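PDB 3RYK: dTDP-4-dehydrorhamnose 3,5-epimerase from Bacillus anthracis str. Ames, which catalyses epimerisation at C3 and C5 of dTDP-4-dehydro-6-deoxyglucose, a step in the biosynthesis of dTDP-L-rhamnose. Local coordinates for residues Lys36-Arg41 with Lys57-Leu62; Arg83-Gln88 with Ile179-Thr184. All coordinates share one frame; numbering follows the deposited sequence. Where two conformers were deposited one is given.

Contact 1 (Lys36-Arg41 with Lys57-Leu62); sequences KLLEPR and KVLETL
Lys36 starts the contact by stretching across to the end of helix 56-61, where its CE lies 3.5 Å from the carbonyl O of Leu62. The chain is extended until its last torsion, where a bend (chi4 -65°) turns NZ toward the water that bridges to Leu62 O. NZ still stops 3.6 Å from Leu62 O without a direct hydrogen bond, and that water closes the link: it accepts from Lys36 NZ at 3.0 Å and donates to Leu62 O at 2.7 Å. The Lys36 side chain also touches Val64 and Thr30.

Leu38 is next to face the helix, while the far face of the strand is covered by strand 122-128 of the second sheet. Its CD1 meets CD2 of Leu59 at 3.7 Å, the two side chains crossing at a slant. The other methyl of the fork, Leu38 CD2, looks at CD1 of Leu62, 4.5 Å away. Val27 and Met25 also lie against Leu38, and Leu59 also touches Tyr54 of strand 48-55. Beyond Leu38 the strand leads away from the helix.

The short helix is thus laid over the outer face of the sheet, whose strand 35-45 is held by backbone bonds to 26-31 on one side and 134-137 on the other. At the helix end, Leu62 N makes a weak hydrogen bond to Leu59 O.

No direct hydrogen bond spans the segments; between these two the packing is by leucine methyls, with one water-mediated polar link at the border, and the nearby carbonyl should suit the lysine's positive charge.

Contact 2 (Arg83-Gln88 with Ile179-Thr184); sequences RGLHFQ and IPWPVT
Leu85 uses both arms of its fork against Ile179 and Trp181, where the loop after strand 167-169 lies against the five-stranded sheet of the jelly-roll-like fold. Its CD1 meets CD1 of Ile179 tip to tip at 4.2 Å. Its CD2 comes to the edge of the Trp181 indole, close to the ring plane, 4.3 Å from CZ2. Both are loose apolar contacts, and no hydrogen bond joins the segments.

One shell out, Ile179 and Trp181 support each other. Ile179 CG2 sits 3.7 Å above one face of the indole, displaced toward its rim, while the CG1 arm (chi1 -58°) carries CD1 on to the leucine. Pro180 between them is the centre of an inverse gamma turn, closed by a weak bond from Trp181 N to Ile179 O. Farther round, Val108 on strand 104-111 touches both Ile179 and Trp181, Cys146 on strand 141-147 packs on the indole, and Trp172 meets it with the ring planes steeply inclined. Trp181 NE1 donates to Trp172 O, so the indole is held at its polar corner too.

On the strand side, the peptide bond between Gly84 and Leu85 is cis. It interrupts the regular strand pattern: Arg83 and His86 leave the backbone in roughly the same direction, and Leu85 is turned to the other side. Arg83 touches the bound pyrophosphate, whereas the Leu85 side chain is about 11 Å from that ligand. Gly84, at phi 124° and psi -162°, has backbone angles at which a beta carbon would collide with Arg83 O.

Contact 1 closes before contact 2 opens along the chain, and the two lie on opposite sides of its centre, 25 Å apart between centres and about 14 Å between nearest atoms. They belong to different sheets: strand 35-45 of contact 1 to the larger one, strand 82-88 of contact 2 to the five-stranded one. In each, a piece without a place in the sheet, helix 56-61 or the loop before helix 190-193, is packed onto a strand. Strands 35-45 and 48-55 bring residues to the thymidine diphosphate pocket; Arg83 touches the bound pyrophosphate and meets Arg47 of the second subunit, consistent with the dimer bringing that hairpin of one chain close to strand 82-88 of the other.

Contact 1 (Lys36-Arg41 with Lys57-Leu62)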
ATOM      1  N   LYS A  36      -3.897 -17.213   5.929  1.00 22.02           N
ATOM      2  CA  LYS A  36      -4.701 -17.171   4.708  1.00 21.64           C
ATOM      3  C   LYS A  36      -4.011 -16.528   3.523  1.00 22.13           C
ATOM      4  O   LYS A  36      -3.494 -15.425   3.640  1.00 22.56           O
ATOM      5  CB  LYS A  36      -5.991 -16.393   5.022  1.00 22.28           C
ATOM      6  CG  LYS A  36      -6.886 -17.058   6.072  1.00 23.20           C
ATOM      7  CD  LYS A  36      -8.012 -16.136   6.525  1.00 25.66           C
ATOM      8  CE  LYS A  36      -8.924 -16.774   7.565  1.00 26.92           C
ATOM      9  NZ  LYS A  36      -9.668 -17.946   6.997  1.00 30.41           N
ATOM     10  N   LEU A  37      -3.985 -17.244   2.402  1.00 21.86           N
ATOM     11  CA  LEU A  37      -3.395 -16.743   1.161  1.00 22.22           C
ATOM     12  C   LEU A  37      -4.621 -16.166   0.468  1.00 22.48           C
ATOM     13  O   LEU A  37      -5.584 -16.887   0.234  1.00 23.66           O
ATOM     14  CB  LEU A  37      -2.749 -17.845   0.325  1.00 22.36           C
ATOM     15  CG  LEU A  37      -2.079 -17.373  -0.967  1.00 21.14           C
ATOM     16  CD1 LEU A  37      -0.926 -16.404  -0.693  1.00 19.73           C
ATOM     17  CD2 LEU A  37      -1.576 -18.590  -1.734  1.00 21.88           C
ATOM     18  N   LEU A  38      -4.579 -14.876   0.148  1.00 23.20           N
ATOM     19  CA  LEU A  38      -5.705 -14.173  -0.464  1.00 23.67           C
ATOM     20  C   LEU A  38      -5.437 -13.586  -1.847  1.00 24.18           C
ATOM     21  O   LEU A  38      -4.297 -13.302  -2.205  1.00 23.86           O
ATOM     22  CB  LEU A  38      -6.051 -12.994   0.448  1.00 23.99           C
ATOM     23  CG  LEU A  38      -6.347 -13.277   1.930  1.00 25.64           C
ATOM     24  CD1 LEU A  38      -6.587 -11.968   2.719  1.00 28.05           C
ATOM     25  CD2 LEU A  38      -7.517 -14.216   2.066  1.00 28.65           C
ATOM     26  N   GLU A  39      -6.507 -13.397  -2.624  1.00 24.49           N
ATOM     27  CA  GLU A  39      -6.381 -12.805  -3.964  1.00 25.34           C
ATOM     28  C   GLU A  39      -7.467 -11.755  -4.180  1.00 26.19           C
ATOM     29  O   GLU A  39      -8.664 -12.053  -4.059  1.00 26.43           O
ATOM     30  CB  GLU A  39      -6.458 -13.833  -5.089  1.00 25.64           C
ATOM     31  CG  GLU A  39      -6.255 -13.199  -6.452  1.00 27.79           C
ATOM     32  CD  GLU A  39      -6.325 -14.170  -7.621  1.00 27.55           C
ATOM     33  OE1 GLU A  39      -5.888 -13.761  -8.715  1.00 28.00           O
ATOM     34  OE2 GLU A  39      -6.800 -15.316  -7.471  1.00 29.78           O
ATOM     35  N   PRO A  40      -7.055 -10.528  -4.531  1.00 26.34           N
ATOM     36  CA  PRO A  40      -8.002  -9.457  -4.767  1.00 26.60           C
ATOM     37  C   PRO A  40      -8.573  -9.562  -6.179  1.00 26.74           C
ATOM     38  O   PRO A  40      -7.895 -10.060  -7.091  1.00 27.26           O
ATOM     39  CB  PRO A  40      -7.120  -8.215  -4.680  1.00 26.74           C
ATOM     40  CG  PRO A  40      -5.836  -8.677  -5.287  1.00 27.12           C
ATOM     41  CD  PRO A  40      -5.673 -10.081  -4.789  1.00 27.19           C
ATOM     42  N   ARG A  41      -9.804  -9.111  -6.350  1.00 28.17           N
ATOM     43  CA  ARG A  41     -10.465  -9.126  -7.650  1.00 28.70           C
ATOM     44  C   ARG A  41      -9.856  -7.968  -8.418  1.00 28.49           C
ATOM     45  O   ARG A  41      -9.848  -6.829  -7.941  1.00 29.98           O
ATOM     46  CB  ARG A  41     -11.970  -8.940  -7.466  1.00 29.37           C
ATOM     47  CG  ARG A  41     -12.857  -8.873  -8.720  1.00 31.55           C
ATOM     48  CD  ARG A  41     -12.824 -10.129  -9.590  1.00 33.62           C
ATOM     49  NE  ARG A  41     -13.965 -10.155 -10.524  1.00 36.11           N
ATOM     50  CZ  ARG A  41     -14.007  -9.603 -11.740  1.00 36.33           C
ATOM     51  NH1 ARG A  41     -12.974  -8.931 -12.249  1.00 35.41           N
ATOM     52  NH2 ARG A  41     -15.121  -9.720 -12.463  1.00 36.86           N
ATOM     53  N   LYS A  57     -14.308  -4.372   5.621  1.00 27.17           N
ATOM     54  CA  LYS A  57     -15.581  -5.102   5.702  1.00 27.85           C
ATOM     55  C   LYS A  57     -15.567  -6.422   4.908  1.00 28.08           C
ATOM     56  O   LYS A  57     -16.239  -7.388   5.307  1.00 28.86           O
ATOM     57  CB  LYS A  57     -16.695  -4.173   5.235  1.00 28.65           C
ATOM     58  CG  LYS A  57     -18.084  -4.739   5.172  1.00 30.21           C
ATOM     59  CD  LYS A  57     -19.073  -3.645   4.737  1.00 31.76           C
ATOM     60  CE  LYS A  57     -18.771  -3.037   3.359  1.00 31.87           C
ATOM     61  NZ  LYS A  57     -18.754  -4.069   2.277  1.00 36.04           N
ATOM     62  N   VAL A  58     -14.828  -6.467   3.794  1.00 27.72           N
ATOM     63  CA  VAL A  58     -14.734  -7.698   2.982  1.00 27.78           C
ATOM     64  C   VAL A  58     -13.927  -8.733   3.744  1.00 27.71           C
ATOM     65  O   VAL A  58     -14.302  -9.910   3.787  1.00 28.41           O
ATOM     66  CB  VAL A  58     -14.100  -7.467   1.597  1.00 28.15           C
ATOM     67  CG1 VAL A  58     -13.664  -8.786   0.965  1.00 28.54           C
ATOM     68  CG2 VAL A  58     -15.067  -6.720   0.691  1.00 29.29           C
ATOM     69  N   LEU A  59     -12.813  -8.300   4.324  1.00 26.84           N
ATOM     70  CA  LEU A  59     -11.970  -9.198   5.103  1.00 26.56           C
ATOM     71  C   LEU A  59     -12.713  -9.819   6.273  1.00 26.25           C
ATOM     72  O   LEU A  59     -12.554 -11.012   6.524  1.00 26.04           O
ATOM     73  CB  LEU A  59     -10.669  -8.525   5.554  1.00 26.10           C
ATOM     74  CG  LEU A  59      -9.667  -8.321   4.412  1.00 25.57           C
ATOM     75  CD1 LEU A  59      -8.477  -7.492   4.865  1.00 27.61           C
ATOM     76  CD2 LEU A  59      -9.208  -9.690   3.876  1.00 22.32           C
ATOM     77  N   GLU A  60     -13.545  -9.040   6.965  1.00 26.83           N
ATOM     78  CA  GLU A  60     -14.299  -9.597   8.089  1.00 28.12           C
ATOM     79  C   GLU A  60     -15.178 -10.757   7.627  1.00 28.67           C
ATOM     80  O   GLU A  60     -15.363 -11.715   8.381  1.00 29.77           O
ATOM     81  CB  GLU A  60     -15.151  -8.550   8.800  1.00 28.30           C
ATOM     82  CG  GLU A  60     -14.339  -7.446   9.446  1.00 30.06           C
ATOM     83  CD  GLU A  60     -15.184  -6.473  10.239  1.00 31.93           C
ATOM     84  OE1 GLU A  60     -16.423  -6.620  10.259  1.00 35.45           O
ATOM     85  OE2 GLU A  60     -14.600  -5.561  10.861  1.00 34.27           O
ATOM     86  N   THR A  61     -15.702 -10.678   6.402  1.00 29.47           N
ATOM     87  CA  THR A  61     -16.549 -11.757   5.879  1.00 29.91           C
ATOM     88  C   THR A  61     -15.693 -13.018   5.738  1.00 30.11           C
ATOM     89  O   THR A  61     -16.157 -14.116   6.025  1.00 30.81           O
ATOM     90  CB  THR A  61     -17.252 -11.425   4.512  1.00 30.44           C
ATOM     91  OG1 THR A  61     -16.311 -11.422   3.424  1.00 31.21           O
ATOM     92  CG2 THR A  61     -18.009 -10.102   4.579  1.00 31.60           C
ATOM     93  N   LEU A  62     -14.431 -12.843   5.334  1.00 30.40           N
ATOM     94  CA  LEU A  62     -13.474 -13.946   5.153  1.00 30.30           C
ATOM     95  C   LEU A  62     -12.795 -14.413   6.462  1.00 30.27           C
ATOM     96  O   LEU A  62     -11.769 -15.128   6.423  1.00 31.14           O
ATOM     97  CB  LEU A  62     -12.408 -13.532   4.117  1.00 30.91           C
ATOM     98  CG  LEU A  62     -12.922 -13.227   2.705  1.00 31.26           C
ATOM     99  CD1 LEU A  62     -11.800 -12.708   1.806  1.00 33.22           C
ATOM    100  CD2 LEU A  62     -13.565 -14.472   2.091  1.00 33.20           C
TER
HETATM  101  O   HOH W   1     -11.947 -17.528   5.141  1.00 31.69           O

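Contact 2 (Arg83-Gln88 with Ile179-Thr184)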
ATOM      1  N   ARG A  83      14.795 -11.075   4.407  1.00 20.62           N
ATOM      2  CA  ARG A  83      14.233 -10.209   5.438  1.00 20.78           C
ATOM      3  C   ARG A  83      13.480 -11.107   6.439  1.00 20.96           C
ATOM      4  O   ARG A  83      12.402 -11.638   6.118  1.00 19.99           O
ATOM      5  CB  ARG A  83      13.272  -9.197   4.820  1.00 21.41           C
ATOM      6  CG  ARG A  83      13.863  -8.288   3.731  1.00 22.65           C
ATOM      7  CD  ARG A  83      14.997  -7.399   4.199  1.00 23.17           C
ATOM      8  NE  ARG A  83      15.385  -6.500   3.114  1.00 22.36           N
ATOM      9  CZ  ARG A  83      16.286  -5.525   3.202  1.00 23.49           C
ATOM     10  NH1 ARG A  83      16.939  -5.303   4.342  1.00 24.86           N
ATOM     11  NH2 ARG A  83      16.529  -4.764   2.140  1.00 25.18           N
ATOM     12  N   GLY A  84      14.043 -11.292   7.631  1.00 21.30           N
ATOM     13  CA  GLY A  84      13.444 -12.135   8.685  1.00 22.08           C
ATOM     14  C   GLY A  84      14.353 -13.254   9.188  1.00 23.18           C
ATOM     15  O   GLY A  84      15.581 -13.184   8.983  1.00 24.36           O
ATOM     16  N   LEU A  85      13.807 -14.284   9.857  1.00 24.37           N
ATOM     17  CA  LEU A  85      12.364 -14.457  10.185  1.00 24.25           C
ATOM     18  C   LEU A  85      12.010 -13.621  11.416  1.00 24.81           C
ATOM     19  O   LEU A  85      12.542 -13.886  12.488  1.00 25.54           O
ATOM     20  CB  LEU A  85      12.064 -15.931  10.515  1.00 24.55           C
ATOM     21  CG  LEU A  85      12.225 -17.057   9.488  1.00 25.02           C
ATOM     22  CD1 LEU A  85      12.118 -18.418  10.172  1.00 27.56           C
ATOM     23  CD2 LEU A  85      11.192 -16.910   8.372  1.00 25.50           C
ATOM     24  N   HIS A  86      11.100 -12.658  11.250  0.50 24.64           N
ATOM     25  CA  HIS A  86      10.656 -11.752  12.320  0.50 24.92           C
ATOM     26  C   HIS A  86       9.378 -12.126  13.072  0.50 25.08           C
ATOM     27  O   HIS A  86       8.495 -12.783  12.535  0.50 24.66           O
ATOM     28  CB  HIS A  86      10.379 -10.365  11.696  0.50 24.92           C
ATOM     29  CG  HIS A  86       9.705  -9.395  12.626  0.50 25.37           C
ATOM     30  ND1 HIS A  86       8.356  -9.452  12.910  0.50 25.76           N
ATOM     31  CD2 HIS A  86      10.182  -8.326  13.306  0.50 26.34           C
ATOM     32  CE1 HIS A  86       8.039  -8.481  13.748  0.50 25.93           C
ATOM     33  NE2 HIS A  86       9.128  -7.779  14.001  0.50 27.10           N
ATOM     34  N   PHE A  87       9.296 -11.695  14.328  1.00 25.71           N
ATOM     35  CA  PHE A  87       8.113 -11.902  15.155  1.00 26.43           C
ATOM     36  C   PHE A  87       8.296 -10.911  16.299  1.00 27.85           C
ATOM     37  O   PHE A  87       9.411 -10.742  16.815  1.00 28.81           O
ATOM     38  CB  PHE A  87       7.825 -13.326  15.636  1.00 27.05           C
ATOM     39  CG  PHE A  87       8.798 -13.868  16.631  1.00 27.62           C
ATOM     40  CD1 PHE A  87       8.600 -13.657  17.992  1.00 28.28           C
ATOM     41  CD2 PHE A  87       9.870 -14.633  16.222  1.00 30.87           C
ATOM     42  CE1 PHE A  87       9.490 -14.178  18.920  1.00 29.26           C
ATOM     43  CE2 PHE A  87      10.755 -15.159  17.146  1.00 30.86           C
ATOM     44  CZ  PHE A  87      10.565 -14.933  18.493  1.00 30.56           C
ATOM     45  N   GLN A  88       7.229 -10.221  16.668  1.00 29.09           N
ATOM     46  CA  GLN A  88       7.321  -9.263  17.750  1.00 30.33           C
ATOM     47  C   GLN A  88       6.705  -9.999  18.931  1.00 31.16           C
ATOM     48  O   GLN A  88       5.554 -10.433  18.861  1.00 32.10           O
ATOM     49  CB  GLN A  88       6.578  -7.971  17.402  1.00 30.43           C
ATOM     50  CG  GLN A  88       7.008  -6.793  18.243  1.00 31.32           C
ATOM     51  CD  GLN A  88       6.370  -5.492  17.820  1.00 29.65           C
ATOM     52  OE1 GLN A  88       7.022  -4.670  17.175  1.00 28.10           O
ATOM     53  NE2 GLN A  88       5.085  -5.336  18.087  1.00 29.59           N
ATOM     54  N   ILE A 179      14.321 -24.846   6.069  1.00 18.99           N
ATOM     55  CA  ILE A 179      13.586 -24.184   4.991  1.00 18.26           C
ATOM     56  C   ILE A 179      14.428 -24.186   3.703  1.00 18.54           C
ATOM     57  O   ILE A 179      15.622 -23.849   3.724  1.00 19.96           O
ATOM     58  CB  ILE A 179      13.160 -22.748   5.390  1.00 17.76           C
ATOM     59  CG1 ILE A 179      12.301 -22.799   6.656  1.00 18.10           C
ATOM     60  CG2 ILE A 179      12.408 -22.064   4.230  1.00 18.88           C
ATOM     61  CD1 ILE A 179      12.078 -21.482   7.338  1.00 21.05           C
ATOM     62  N   PRO A 180      13.818 -24.576   2.565  1.00 19.67           N
ATOM     63  CA  PRO A 180      14.478 -24.640   1.259  1.00 19.67           C
ATOM     64  C   PRO A 180      14.592 -23.274   0.564  1.00 19.53           C
ATOM     65  O   PRO A 180      14.052 -23.073  -0.526  1.00 19.66           O
ATOM     66  CB  PRO A 180      13.541 -25.557   0.468  1.00 20.60           C
ATOM     67  CG  PRO A 180      12.222 -25.205   0.995  1.00 19.48           C
ATOM     68  CD  PRO A 180      12.424 -25.044   2.463  1.00 20.45           C
ATOM     69  N   TRP A 181      15.322 -22.340   1.160  1.00 19.17           N
ATOM     70  CA  TRP A 181      15.459 -21.026   0.556  1.00 18.23           C
ATOM     71  C   TRP A 181      16.047 -21.125  -0.836  1.00 18.65           C
ATOM     72  O   TRP A 181      16.958 -21.925  -1.069  1.00 20.63           O
ATOM     73  CB  TRP A 181      16.350 -20.105   1.399  1.00 18.82           C
ATOM     74  CG  TRP A 181      15.843 -19.845   2.743  1.00 21.20           C
ATOM     75  CD1 TRP A 181      16.282 -20.402   3.908  1.00 24.28           C
ATOM     76  CD2 TRP A 181      14.758 -18.989   3.088  1.00 22.11           C
ATOM     77  NE1 TRP A 181      15.560 -19.915   4.961  1.00 25.06           N
ATOM     78  CE2 TRP A 181      14.611 -19.049   4.489  1.00 24.26           C
ATOM     79  CE3 TRP A 181      13.904 -18.158   2.354  1.00 23.04           C
ATOM     80  CZ2 TRP A 181      13.637 -18.322   5.171  1.00 25.41           C
ATOM     81  CZ3 TRP A 181      12.931 -17.436   3.040  1.00 22.70           C
ATOM     82  CH2 TRP A 181      12.807 -17.528   4.437  1.00 25.31           C
ATOM     83  N   PRO A 182      15.543 -20.303  -1.777  1.00 19.26           N
ATOM     84  CA  PRO A 182      16.028 -20.310  -3.161  1.00 19.15           C
ATOM     85  C   PRO A 182      17.340 -19.535  -3.354  1.00 19.09           C
ATOM     86  O   PRO A 182      17.580 -18.954  -4.418  1.00 19.95           O
ATOM     87  CB  PRO A 182      14.888 -19.621  -3.896  1.00 19.86           C
ATOM     88  CG  PRO A 182      14.373 -18.661  -2.909  1.00 19.36           C
ATOM     89  CD  PRO A 182      14.392 -19.395  -1.624  1.00 19.60           C
ATOM     90  N   VAL A 183      18.202 -19.541  -2.341  1.00 20.59           N
ATOM     91  CA  VAL A 183      19.463 -18.832  -2.412  1.00 20.52           C
ATOM     92  C   VAL A 183      20.432 -19.560  -1.496  1.00 19.90           C
ATOM     93  O   VAL A 183      20.018 -20.184  -0.529  1.00 19.57           O
ATOM     94  CB  VAL A 183      19.298 -17.351  -1.959  1.00 21.12           C
ATOM     95  CG1 VAL A 183      18.716 -17.281  -0.557  1.00 20.58           C
ATOM     96  CG2 VAL A 183      20.610 -16.589  -2.061  1.00 23.62           C
ATOM     97  N   THR A 184      21.713 -19.524  -1.859  1.00 20.85           N
ATOM     98  CA  THR A 184      22.777 -20.175  -1.094  1.00 21.39           C
ATOM     99  C   THR A 184      23.475 -19.226  -0.126  1.00 22.04           C
ATOM    100  O   THR A 184      23.744 -19.590   1.033  1.00 22.11           O
ATOM    101  CB  THR A 184      23.816 -20.815  -2.060  1.00 21.58           C
ATOM    102  OG1 THR A 184      23.209 -21.928  -2.732  1.00 24.03           O
ATOM    103  CG2 THR A 184      25.076 -21.312  -1.332  1.00 21.78           C
TER